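Local coordinates for pyoverdine biosynthesis protein PvcB (Pseudomonas aeruginosa, PDB 4YLM) that catalyses the iron- and 2-oxoglutarate-dependent oxidation of tyrosine isonitrile in the biosynthesis of paerucumarin, at residues Y6-D9 / Q10-L14; G41-A45 / Q46-G50; V82-P86 / F87-L91; A254-T258 / L259-R263. One frame throughout, in Å; residues are numbered along the deposited sequence. Where two conformers were deposited one is given.

How the contacts relate
Contact 4 is the core one: it lies near the centre of the chain and holds the iron-binding His261. Contact 3 is a partly exposed turn whose Trp85 side chain lies about 7 Å from that of Asp114. Contacts 1 and 2 touch each other, Ser8, Gln10 and Val12 meeting Leu43, Pro44 and Trp47. Contact 1 is far from the chain centre but mostly buried, with other subunits against it; contact 2 is partly buried and also faces them. Contacts 1, 3 and 4 all reach the same mixed sheet. The chemistry follows the place: water bridges in contact 1, helix-start backbone bonds in contact 2, an aromatic pair in contact 3 and an Asx turn on a buried Asp255 in contact 4.

Contact 1: Y6-D9 / Q10-L14; sequences YLSD and QPVRL
The chain reverses direction between Tyr6 and Leu14, and Ser8 and Gln10 make the direct polar link. Gln10 N donates to Ser8 OG at 3.0 Å, with an N-H...O angle of 161°. The hydroxyl gets there because Ser8 OG is anti to the backbone N, chi1 -169°, and leans to the carbonyl side. Gln10 CB lies against the same oxygen.

Water makes the other polar links. One water donates to Tyr6 O and accepts from Leu14 N at 2.8 Å. A second accepts from Ser8 N and donates to Val12 O at 2.6 Å. Two waters thus stand where the two arms are too far apart to pair directly. A third accepts from Gln10 NE2 and, in the Asp9 conformer described, donates to Asp9 OD1; the carboxylate and amide planes are 82° apart. Pro11 centres an inverse gamma turn, with Val12 N bonded to Gln10 O.

The apolar part is small. Tyr6 CB meets Leu14 CB at 3.6 Å; the ring itself stands obliquely to that atom. Leu14 CD1 reaches Ser8 CB at 3.9 Å.

The other polar ends lead to the second subunit: Asp9 OD2, in the same conformer, bonds Trp47 there and Gln10 OE1 bonds Ser54 there. Within the chain, Ser8, Gln10 and Val12 rest on Trp47 of helix 45-55, while Tyr6 and Leu14 pack on strand 29-33, the antiparallel partner of strand 12-16.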
loop_
_atom_site.group_PDB
_atom_site.type_symbol
_atom_site.label_atom_id
_atom_site.label_comp_id
_atom_site.label_asym_id
_atom_site.label_seq_id
_atom_site.Cartn_x
_atom_site.Cartn_y
_atom_site.Cartn_z
ATOM N N TYR A 6 -6.188 7.324 14.761
ATOM C CA TYR A 6 -6.126 6.771 13.419
ATOM C C TYR A 6 -7.347 7.131 12.607
ATOM O O TYR A 6 -8.469 6.939 13.055
ATOM C CB TYR A 6 -5.992 5.257 13.472
ATOM C CG TYR A 6 -4.758 4.804 14.167
ATOM C CD1 TYR A 6 -3.511 5.066 13.622
ATOM C CD2 TYR A 6 -4.827 4.112 15.371
ATOM C CE1 TYR A 6 -2.370 4.649 14.242
ATOM C CE2 TYR A 6 -3.680 3.698 16.009
ATOM C CZ TYR A 6 -2.449 3.976 15.429
ATOM O OH TYR A 6 -1.288 3.578 16.036
ATOM N N LEU A 7 -7.106 7.684 11.420
ATOM C CA LEU A 7 -8.129 7.831 10.400
ATOM C C LEU A 7 -7.601 7.263 9.075
ATOM O O LEU A 7 -6.529 7.657 8.565
ATOM C CB LEU A 7 -8.596 9.279 10.260
ATOM C CG LEU A 7 -9.935 9.512 10.973
ATOM C CD1 LEU A 7 -10.501 10.892 10.680
ATOM C CD2 LEU A 7 -10.930 8.437 10.584
ATOM N N SER A 8 -8.341 6.288 8.561
ATOM C CA SER A 8 -7.897 5.497 7.425
ATOM C C SER A 8 -8.541 6.011 6.158
ATOM O O SER A 8 -9.552 6.710 6.209
ATOM C CB SER A 8 -8.321 4.040 7.630
ATOM O OG SER A 8 -7.694 3.201 6.680
ATOM N N ASP A 9 -7.951 5.677 5.017
ATOM C CA ASP A 9 -8.627 5.891 3.750
ATOM C C ASP A 9 -9.380 4.621 3.349
ATOM O O ASP A 9 -10.030 4.587 2.308
ATOM C CB ASP A 9 -7.637 6.319 2.659
ATOM C CG ASP A 9 -6.314 5.577 2.743
ATOM O OD1 ASP A 9 -6.250 4.529 3.421
ATOM O OD2 ASP A 9 -5.330 6.048 2.137
ATOM N N GLN A 10 -9.284 3.586 4.182
ATOM C CA GLN A 10 -9.997 2.327 3.955
ATOM C C GLN A 10 -11.351 2.367 4.684
ATOM O O GLN A 10 -11.509 3.101 5.658
ATOM C CB GLN A 10 -9.155 1.146 4.456
ATOM C CG GLN A 10 -7.837 0.933 3.670
ATOM C CD GLN A 10 -8.066 0.403 2.264
ATOM O OE1 GLN A 10 -9.080 -0.246 1.988
ATOM N NE2 GLN A 10 -7.121 0.670 1.370
ATOM N N PRO A 11 -12.333 1.580 4.220
ATOM C CA PRO A 11 -13.657 1.603 4.883
ATOM C C PRO A 11 -13.677 0.771 6.165
ATOM O O PRO A 11 -14.292 -0.308 6.258
ATOM C CB PRO A 11 -14.594 1.031 3.809
ATOM C CG PRO A 11 -13.705 0.028 3.065
ATOM C CD PRO A 11 -12.298 0.664 3.061
ATOM N N VAL A 12 -12.979 1.277 7.180
ATOM C CA VAL A 12 -12.835 0.578 8.454
ATOM C C VAL A 12 -12.718 1.600 9.579
ATOM O O VAL A 12 -12.437 2.751 9.328
ATOM C CB VAL A 12 -11.524 -0.246 8.529
ATOM C CG1 VAL A 12 -11.567 -1.427 7.609
ATOM C CG2 VAL A 12 -10.326 0.656 8.217
ATOM N N ARG A 13 -12.933 1.170 10.820
ATOM C CA ARG A 13 -12.674 2.041 11.963
ATOM C C ARG A 13 -11.438 1.483 12.628
ATOM O O ARG A 13 -11.411 0.304 12.970
ATOM C CB ARG A 13 -13.833 2.006 12.968
ATOM C CG ARG A 13 -15.042 2.842 12.583
ATOM C CD ARG A 13 -16.262 2.463 13.439
ATOM N NE ARG A 13 -16.776 1.138 13.080
ATOM C CZ ARG A 13 -17.091 0.181 13.950
ATOM N NH1 ARG A 13 -16.957 0.381 15.261
ATOM N NH2 ARG A 13 -17.546 -0.983 13.502
ATOM N N LEU A 14 -10.428 2.324 12.823
ATOM C CA LEU A 14 -9.195 1.899 13.454
ATOM C C LEU A 14 -9.062 2.470 14.862
ATOM O O LEU A 14 -9.459 3.606 15.132
ATOM C CB LEU A 14 -7.993 2.369 12.636
ATOM C CG LEU A 14 -7.870 1.908 11.185
ATOM C CD1 LEU A 14 -6.532 2.330 10.611
ATOM C CD2 LEU A 14 -8.024 0.419 11.069
HETATM O O HOH W 1 -10.405 4.962 11.929
HETATM O O HOH W 2 -10.638 4.668 9.438
HETATM O O HOH W 3 -4.888 2.647 1.857
#

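Contact 2: G41-A45 / Q46-G50; sequences GELPA and QWLKG
Trp47 carries its indole back beside Leu43 and Pro44 because its CG extends away from the backbone N, chi1 176°. Leu43 has the other setting, with CG beside its own N and anti to the carbonyl carbon, chi1 -58°. Its CD1 then comes to the indole edge, close to the ring plane, at 4.2 Å from Trp47 CZ3. Pro44 CG touches Trp47 CB at 4.0 Å, and its CD approaches the ring obliquely. Leu43 CB also lies 4.4 Å from Leu48 CD1, a looser contact.

Backbone bonds run beside this packing. Leu48 N donates to Pro44 O at 3.1 Å, in the carbonyl plane and nearly straight at 164°. Trp47 N makes a weak bond to the same oxygen. Lys49 N donates to Ala45 O at 2.9 Å.

The Lys49 amine is held elsewhere: its NZ bonds Phe79 O. Leu48 also packs on Tyr75 of helix 69-79 and on Leu31 of strand 29-33.

Pro44 sits at the N-cap of helix 45-55, and its carbonyl starts the i to i+4 bonding. Leu43, just before the cap, and Leu48 in the first turn are five residues apart. That is the placing of a hydrophobic staple at a helix N-terminus, here a loose one.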
loop_
_atom_site.group_PDB
_atom_site.type_symbol
_atom_site.label_atom_id
_atom_site.label_comp_id
_atom_site.label_asym_id
_atom_site.label_seq_id
_atom_site.Cartn_x
_atom_site.Cartn_y
_atom_site.Cartn_z
ATOM N N GLY A 41 -12.426 -10.135 3.733
ATOM C CA GLY A 41 -11.827 -10.185 2.407
ATOM C C GLY A 41 -12.011 -8.918 1.593
ATOM O O GLY A 41 -11.323 -8.699 0.596
ATOM N N GLU A 42 -12.949 -8.080 2.010
ATOM C CA GLU A 42 -13.173 -6.801 1.344
ATOM C C GLU A 42 -11.991 -5.827 1.504
ATOM O O GLU A 42 -11.810 -4.936 0.681
ATOM C CB GLU A 42 -14.499 -6.181 1.812
ATOM C CG GLU A 42 -15.701 -7.074 1.461
ATOM C CD GLU A 42 -17.041 -6.546 1.960
ATOM O OE1 GLU A 42 -17.413 -5.407 1.636
ATOM O OE2 GLU A 42 -17.737 -7.297 2.661
ATOM N N LEU A 43 -11.177 -6.010 2.540
ATOM C CA LEU A 43 -9.994 -5.162 2.726
ATOM C C LEU A 43 -8.836 -5.713 1.889
ATOM O O LEU A 43 -8.745 -6.916 1.682
ATOM C CB LEU A 43 -9.601 -5.118 4.214
ATOM C CG LEU A 43 -10.705 -4.616 5.156
ATOM C CD1 LEU A 43 -10.229 -4.649 6.612
ATOM C CD2 LEU A 43 -11.110 -3.200 4.758
ATOM N N PRO A 44 -7.952 -4.833 1.395
ATOM C CA PRO A 44 -6.839 -5.342 0.584
ATOM C C PRO A 44 -5.746 -5.974 1.439
ATOM O O PRO A 44 -5.231 -5.324 2.346
ATOM C CB PRO A 44 -6.289 -4.083 -0.120
ATOM C CG PRO A 44 -7.041 -2.895 0.443
ATOM C CD PRO A 44 -7.899 -3.376 1.586
ATOM N N ALA A 45 -5.386 -7.214 1.128
ATOM C CA ALA A 45 -4.346 -7.940 1.858
ATOM C C ALA A 45 -3.006 -7.209 1.883
ATOM O O ALA A 45 -2.278 -7.284 2.881
ATOM C CB ALA A 45 -4.167 -9.355 1.280
ATOM N N GLN A 46 -2.670 -6.500 0.801
ATOM C CA GLN A 46 -1.386 -5.783 0.755
ATOM C C GLN A 46 -1.353 -4.690 1.825
ATOM O O GLN A 46 -0.326 -4.448 2.457
ATOM C CB GLN A 46 -1.135 -5.172 -0.633
ATOM C CG GLN A 46 0.278 -4.598 -0.837
ATOM C CD GLN A 46 1.376 -5.635 -0.598
ATOM O OE1 GLN A 46 1.270 -6.782 -1.043
ATOM N NE2 GLN A 46 2.423 -5.242 0.131
ATOM N N TRP A 47 -2.484 -4.012 2.001
ATOM C CA TRP A 47 -2.596 -2.981 3.017
ATOM C C TRP A 47 -2.502 -3.588 4.432
ATOM O O TRP A 47 -1.802 -3.061 5.298
ATOM C CB TRP A 47 -3.916 -2.240 2.825
ATOM C CG TRP A 47 -4.213 -1.206 3.845
ATOM C CD1 TRP A 47 -3.608 0.016 3.986
ATOM C CD2 TRP A 47 -5.231 -1.270 4.849
ATOM N NE1 TRP A 47 -4.197 0.709 5.012
ATOM C CE2 TRP A 47 -5.185 -0.062 5.566
ATOM C CE3 TRP A 47 -6.184 -2.232 5.202
ATOM C CZ2 TRP A 47 -6.053 0.213 6.627
ATOM C CZ3 TRP A 47 -7.051 -1.958 6.262
ATOM C CH2 TRP A 47 -6.970 -0.741 6.961
ATOM N N LEU A 48 -3.207 -4.690 4.658
ATOM C CA LEU A 48 -3.166 -5.363 5.954
ATOM C C LEU A 48 -1.745 -5.792 6.291
ATOM O O LEU A 48 -1.313 -5.677 7.424
ATOM C CB LEU A 48 -4.084 -6.589 5.964
ATOM C CG LEU A 48 -5.577 -6.289 5.974
ATOM C CD1 LEU A 48 -6.383 -7.590 5.829
ATOM C CD2 LEU A 48 -5.923 -5.543 7.267
ATOM N N LYS A 49 -1.022 -6.289 5.294
ATOM C CA LYS A 49 0.354 -6.742 5.489
ATOM C C LYS A 49 1.267 -5.581 5.931
ATOM O O LYS A 49 2.124 -5.747 6.807
ATOM C CB LYS A 49 0.872 -7.338 4.176
ATOM C CG LYS A 49 1.719 -8.572 4.331
ATOM C CD LYS A 49 2.172 -9.125 2.972
ATOM C CE LYS A 49 0.998 -9.628 2.130
ATOM N NZ LYS A 49 1.502 -10.297 0.893
ATOM N N GLY A 50 1.081 -4.417 5.312
ATOM C CA GLY A 50 1.779 -3.209 5.728
ATOM C C GLY A 50 1.508 -2.862 7.189
ATOM O O GLY A 50 2.438 -2.599 7.951
#

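Contact 3: V82-P86 / F87-L91; sequences VMLWP and FGAVL
This is a tight turn in the link between strands 82-83 and 91-95, with Phe87 of the turn packed side by side with Trp85 at its start. Both strands pair with strand 272-286. The backbone closes with two bonds between Trp85 and Gly88. Trp85 N donates to Gly88 O at 2.9 Å and 167°. Gly88 N returns a bond to Trp85 O at 2.8 Å, but from well above the carbonyl plane.

The Trp85 five-membered ring and the Phe87 ring are almost parallel, 9° apart. They are slid so far that they barely overlap, with centroids 4.7 Å apart. The closer contact is CH-pi: Trp85 CB sits over one Phe87 face, 3.4 Å from the ring centroid. Phe87 reaches this place because its CG is wedged between its own N and carbonyl carbon, chi1 55°, which turns the ring back along the Trp85 side chain. Phe87 CZ in turn lies over one face of the indole.

The turn is a type I beta turn from Trp85 to Gly88, closing a single antiparallel bridge. Gly88 has a positive phi, a backbone setting that glycine takes easily.

Nearer the strands, Ala89 CB meets Val82 CG1 at 3.9 Å and Leu84 CD2 at 4.0 Å. Leu84 CD2 also lies against the Gly88 carbonyl carbon. A water within bonding distance of both Met83 O and Ala89 O lies between the arms.

Trp85 NE1 bonds His278 ND1 of strand 272-286. The Trp85 side chain is about 7 Å from that of the iron-binding Asp114 and packs on Leu118.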
loop_
_atom_site.group_PDB
_atom_site.type_symbol
_atom_site.label_atom_id
_atom_site.label_comp_id
_atom_site.label_asym_id
_atom_site.label_seq_id
_atom_site.Cartn_x
_atom_site.Cartn_y
_atom_site.Cartn_z
ATOM N N VAL A 82 1.477 -19.072 1.198
ATOM C CA VAL A 82 1.190 -19.879 2.381
ATOM C C VAL A 82 2.350 -20.825 2.646
ATOM O O VAL A 82 2.893 -21.416 1.721
ATOM C CB VAL A 82 -0.122 -20.680 2.223
ATOM C CG1 VAL A 82 -0.248 -21.751 3.312
ATOM C CG2 VAL A 82 -1.330 -19.741 2.244
ATOM N N MET A 83 2.764 -20.933 3.902
ATOM C CA MET A 83 3.725 -21.951 4.275
ATOM C C MET A 83 2.960 -23.244 4.589
ATOM O O MET A 83 2.260 -23.337 5.607
ATOM C CB MET A 83 4.569 -21.513 5.470
ATOM C CG MET A 83 5.672 -22.501 5.822
ATOM S SD MET A 83 6.733 -21.982 7.195
ATOM C CE MET A 83 5.829 -22.640 8.573
ATOM N N LEU A 84 3.084 -24.225 3.700
ATOM C CA LEU A 84 2.305 -25.454 3.795
ATOM C C LEU A 84 2.942 -26.478 4.721
ATOM O O LEU A 84 4.163 -26.654 4.742
ATOM C CB LEU A 84 2.084 -26.061 2.408
ATOM C CG LEU A 84 1.105 -25.320 1.493
ATOM C CD1 LEU A 84 1.152 -25.901 0.081
ATOM C CD2 LEU A 84 -0.318 -25.358 2.053
ATOM N N TRP A 85 2.103 -27.143 5.507
ATOM C CA TRP A 85 2.562 -28.230 6.358
ATOM C C TRP A 85 2.077 -29.538 5.734
ATOM O O TRP A 85 1.306 -29.521 4.776
ATOM C CB TRP A 85 1.984 -28.077 7.762
ATOM C CG TRP A 85 2.569 -26.946 8.563
ATOM C CD1 TRP A 85 2.326 -25.604 8.407
ATOM C CD2 TRP A 85 3.473 -27.064 9.666
ATOM N NE1 TRP A 85 3.035 -24.886 9.344
ATOM C CE2 TRP A 85 3.746 -25.760 10.126
ATOM C CE3 TRP A 85 4.081 -28.149 10.308
ATOM C CZ2 TRP A 85 4.606 -25.514 11.193
ATOM C CZ3 TRP A 85 4.933 -27.900 11.366
ATOM C CH2 TRP A 85 5.185 -26.594 11.802
ATOM N N PRO A 86 2.515 -30.682 6.275
ATOM C CA PRO A 86 1.979 -31.942 5.741
ATOM C C PRO A 86 0.453 -31.991 5.808
ATOM O O PRO A 86 -0.183 -32.612 4.949
ATOM C CB PRO A 86 2.608 -32.992 6.650
ATOM C CG PRO A 86 3.924 -32.372 7.040
ATOM C CD PRO A 86 3.635 -30.903 7.204
ATOM N N PHE A 87 -0.137 -31.315 6.792
ATOM C CA PHE A 87 -1.595 -31.279 6.903
ATOM C C PHE A 87 -2.262 -30.263 5.967
ATOM O O PHE A 87 -3.487 -30.147 5.938
ATOM C CB PHE A 87 -2.031 -31.027 8.348
ATOM C CG PHE A 87 -1.429 -29.787 8.973
ATOM C CD1 PHE A 87 -0.389 -29.893 9.885
ATOM C CD2 PHE A 87 -1.926 -28.518 8.664
ATOM C CE1 PHE A 87 0.168 -28.759 10.484
ATOM C CE2 PHE A 87 -1.378 -27.370 9.257
ATOM C CZ PHE A 87 -0.330 -27.492 10.165
ATOM N N GLY A 88 -1.464 -29.523 5.209
ATOM C CA GLY A 88 -2.016 -28.486 4.351
ATOM C C GLY A 88 -1.775 -27.088 4.905
ATOM O O GLY A 88 -0.746 -26.840 5.518
ATOM N N ALA A 89 -2.732 -26.189 4.711
ATOM C CA ALA A 89 -2.573 -24.792 5.101
ATOM C C ALA A 89 -2.992 -24.509 6.548
ATOM O O ALA A 89 -2.350 -23.723 7.242
ATOM C CB ALA A 89 -3.357 -23.881 4.136
ATOM N N VAL A 90 -4.065 -25.153 6.995
ATOM C CA VAL A 90 -4.721 -24.792 8.252
ATOM C C VAL A 90 -4.473 -25.768 9.412
ATOM O O VAL A 90 -4.820 -26.957 9.337
ATOM C CB VAL A 90 -6.243 -24.667 8.048
ATOM C CG1 VAL A 90 -6.960 -24.468 9.379
ATOM C CG2 VAL A 90 -6.559 -23.531 7.088
ATOM N N LEU A 91 -3.886 -25.262 10.488
ATOM C CA LEU A 91 -3.791 -26.031 11.736
ATOM C C LEU A 91 -5.070 -25.816 12.547
ATOM O O LEU A 91 -5.437 -24.674 12.840
ATOM C CB LEU A 91 -2.567 -25.592 12.552
ATOM C CG LEU A 91 -2.416 -26.252 13.937
ATOM C CD1 LEU A 91 -2.100 -27.730 13.787
ATOM C CD2 LEU A 91 -1.347 -25.552 14.770
HETATM O O HOH W 4 0.139 -22.805 7.313
#

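Contact 4: A254-T258 / L259-R263; sequences ADNLT and LLHGR
Leu259 folds back on the end of strand 251-255, with its side chain lying along the Asp255 carbonyl. Its CG turns to the backbone N side, anti to the carbonyl carbon, chi1 -52°, which puts CG 3.4 Å from Asp255 O. From there Leu259 CD1 reaches Ala254 CB at 4.1 Å. Leu259 N donates to Asp255 O at 3.0 Å, nearly straight and end-on to the carbonyl. Thr258 N gives the same oxygen a second, longer bond.

The Asp255 carboxylate reaches toward the turn that follows. Leu257 N donates to OD1 at 3.1 Å, which makes an Asx turn. Thr258 OG1 donates to OD2 at 2.7 Å. Both donors come from above the carboxylate plane. His56 ND1 also bonds OD2.

Asn256 brings its OD1 obliquely to within 4.4 Å of His261 CD2. A water joins Asn256 OD1 (2.6 Å) to Leu259 O (2.9 Å), donating to both, and lies at the imidazole edge, in its plane. Asn256 OD1 also accepts from Asp114 N, and His261 NE2 bonds Asp114 OD1.

His112, Asp114 and His261 are the iron-binding residues of the TauD/TfdA-type oxygenase. The bonds are consistent with a second-shell role for Asn256, which holds Asp114 N and, by the water, the Leu259 carbonyl two residues before His261.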
loop_
_atom_site.group_PDB
_atom_site.type_symbol
_atom_site.label_atom_id
_atom_site.label_comp_id
_atom_site.label_asym_id
_atom_site.label_seq_id
_atom_site.Cartn_x
_atom_site.Cartn_y
_atom_site.Cartn_z
ATOM N N ALA A 254 -0.458 -11.769 13.135
ATOM C CA ALA A 254 0.662 -11.482 14.025
ATOM C C ALA A 254 1.977 -11.512 13.257
ATOM O O ALA A 254 2.185 -12.386 12.412
ATOM C CB ALA A 254 0.693 -12.525 15.186
ATOM N N ASP A 255 2.847 -10.545 13.549
ATOM C CA ASP A 255 4.189 -10.449 12.978
ATOM C C ASP A 255 5.124 -11.362 13.774
ATOM O O ASP A 255 5.688 -10.956 14.794
ATOM C CB ASP A 255 4.662 -8.975 13.040
ATOM C CG ASP A 255 6.075 -8.761 12.518
ATOM O OD1 ASP A 255 6.708 -9.711 12.004
ATOM O OD2 ASP A 255 6.560 -7.598 12.623
ATOM N N ASN A 256 5.270 -12.599 13.302
ATOM C CA ASN A 256 6.104 -13.604 13.960
ATOM C C ASN A 256 7.600 -13.260 13.979
ATOM O O ASN A 256 8.356 -13.863 14.736
ATOM C CB ASN A 256 5.882 -14.972 13.289
ATOM C CG ASN A 256 6.694 -16.083 13.930
ATOM O OD1 ASN A 256 6.513 -16.422 15.112
ATOM N ND2 ASN A 256 7.578 -16.680 13.142
ATOM N N LEU A 257 8.033 -12.304 13.149
ATOM C CA LEU A 257 9.454 -11.938 13.088
ATOM C C LEU A 257 9.839 -10.917 14.159
ATOM O O LEU A 257 11.023 -10.722 14.444
ATOM C CB LEU A 257 9.844 -11.412 11.689
ATOM C CG LEU A 257 9.515 -12.344 10.508
ATOM C CD1 LEU A 257 10.044 -11.764 9.189
ATOM C CD2 LEU A 257 10.094 -13.755 10.746
ATOM N N THR A 258 8.833 -10.280 14.750
ATOM C CA THR A 258 9.036 -9.214 15.727
ATOM C C THR A 258 8.504 -9.601 17.110
ATOM O O THR A 258 9.113 -9.282 18.129
ATOM C CB THR A 258 8.320 -7.924 15.279
ATOM O OG1 THR A 258 8.844 -7.520 14.007
ATOM C CG2 THR A 258 8.544 -6.787 16.293
ATOM N N LEU A 259 7.351 -10.264 17.143
ATOM C CA LEU A 259 6.749 -10.653 18.412
ATOM C C LEU A 259 7.282 -11.996 18.885
ATOM O O LEU A 259 7.880 -12.747 18.112
ATOM C CB LEU A 259 5.232 -10.803 18.274
ATOM C CG LEU A 259 4.468 -9.626 17.670
ATOM C CD1 LEU A 259 3.007 -10.028 17.534
ATOM C CD2 LEU A 259 4.624 -8.393 18.560
ATOM N N LEU A 260 7.056 -12.272 20.164
ATOM C CA LEU A 260 7.089 -13.631 20.695
ATOM C C LEU A 260 5.679 -13.878 21.167
ATOM O O LEU A 260 4.938 -12.931 21.439
ATOM C CB LEU A 260 8.060 -13.749 21.876
ATOM C CG LEU A 260 9.514 -13.410 21.549
ATOM C CD1 LEU A 260 10.397 -13.397 22.812
ATOM C CD2 LEU A 260 10.066 -14.375 20.499
ATOM N N HIS A 261 5.285 -15.140 21.270
ATOM C CA HIS A 261 3.923 -15.429 21.658
ATOM C C HIS A 261 3.887 -16.637 22.579
ATOM O O HIS A 261 4.834 -17.418 22.646
ATOM C CB HIS A 261 3.077 -15.696 20.411
ATOM C CG HIS A 261 3.429 -16.973 19.722
ATOM N ND1 HIS A 261 2.716 -18.139 19.906
ATOM C CD2 HIS A 261 4.440 -17.280 18.873
ATOM C CE1 HIS A 261 3.262 -19.106 19.190
ATOM N NE2 HIS A 261 4.308 -18.611 18.550
ATOM N N GLY A 262 2.788 -16.788 23.292
ATOM C CA GLY A 262 2.658 -17.916 24.188
ATOM C C GLY A 262 1.233 -18.018 24.634
ATOM O O GLY A 262 0.321 -17.656 23.888
ATOM N N ARG A 263 1.040 -18.488 25.863
ATOM C CA ARG A 263 -0.302 -18.693 26.371
ATOM C C ARG A 263 -0.388 -18.660 27.895
ATOM O O ARG A 263 0.379 -19.313 28.604
ATOM C CB ARG A 263 -0.880 -20.008 25.863
ATOM C CG ARG A 263 -2.362 -20.132 26.168
ATOM C CD ARG A 263 -2.892 -21.511 25.844
ATOM N NE ARG A 263 -4.319 -21.590 26.138
ATOM C CZ ARG A 263 -5.104 -22.588 25.750
ATOM N NH1 ARG A 263 -4.591 -23.594 25.051
ATOM N NH2 ARG A 263 -6.397 -22.581 26.058
HETATM O O HOH W 5 6.300 -15.036 17.318
#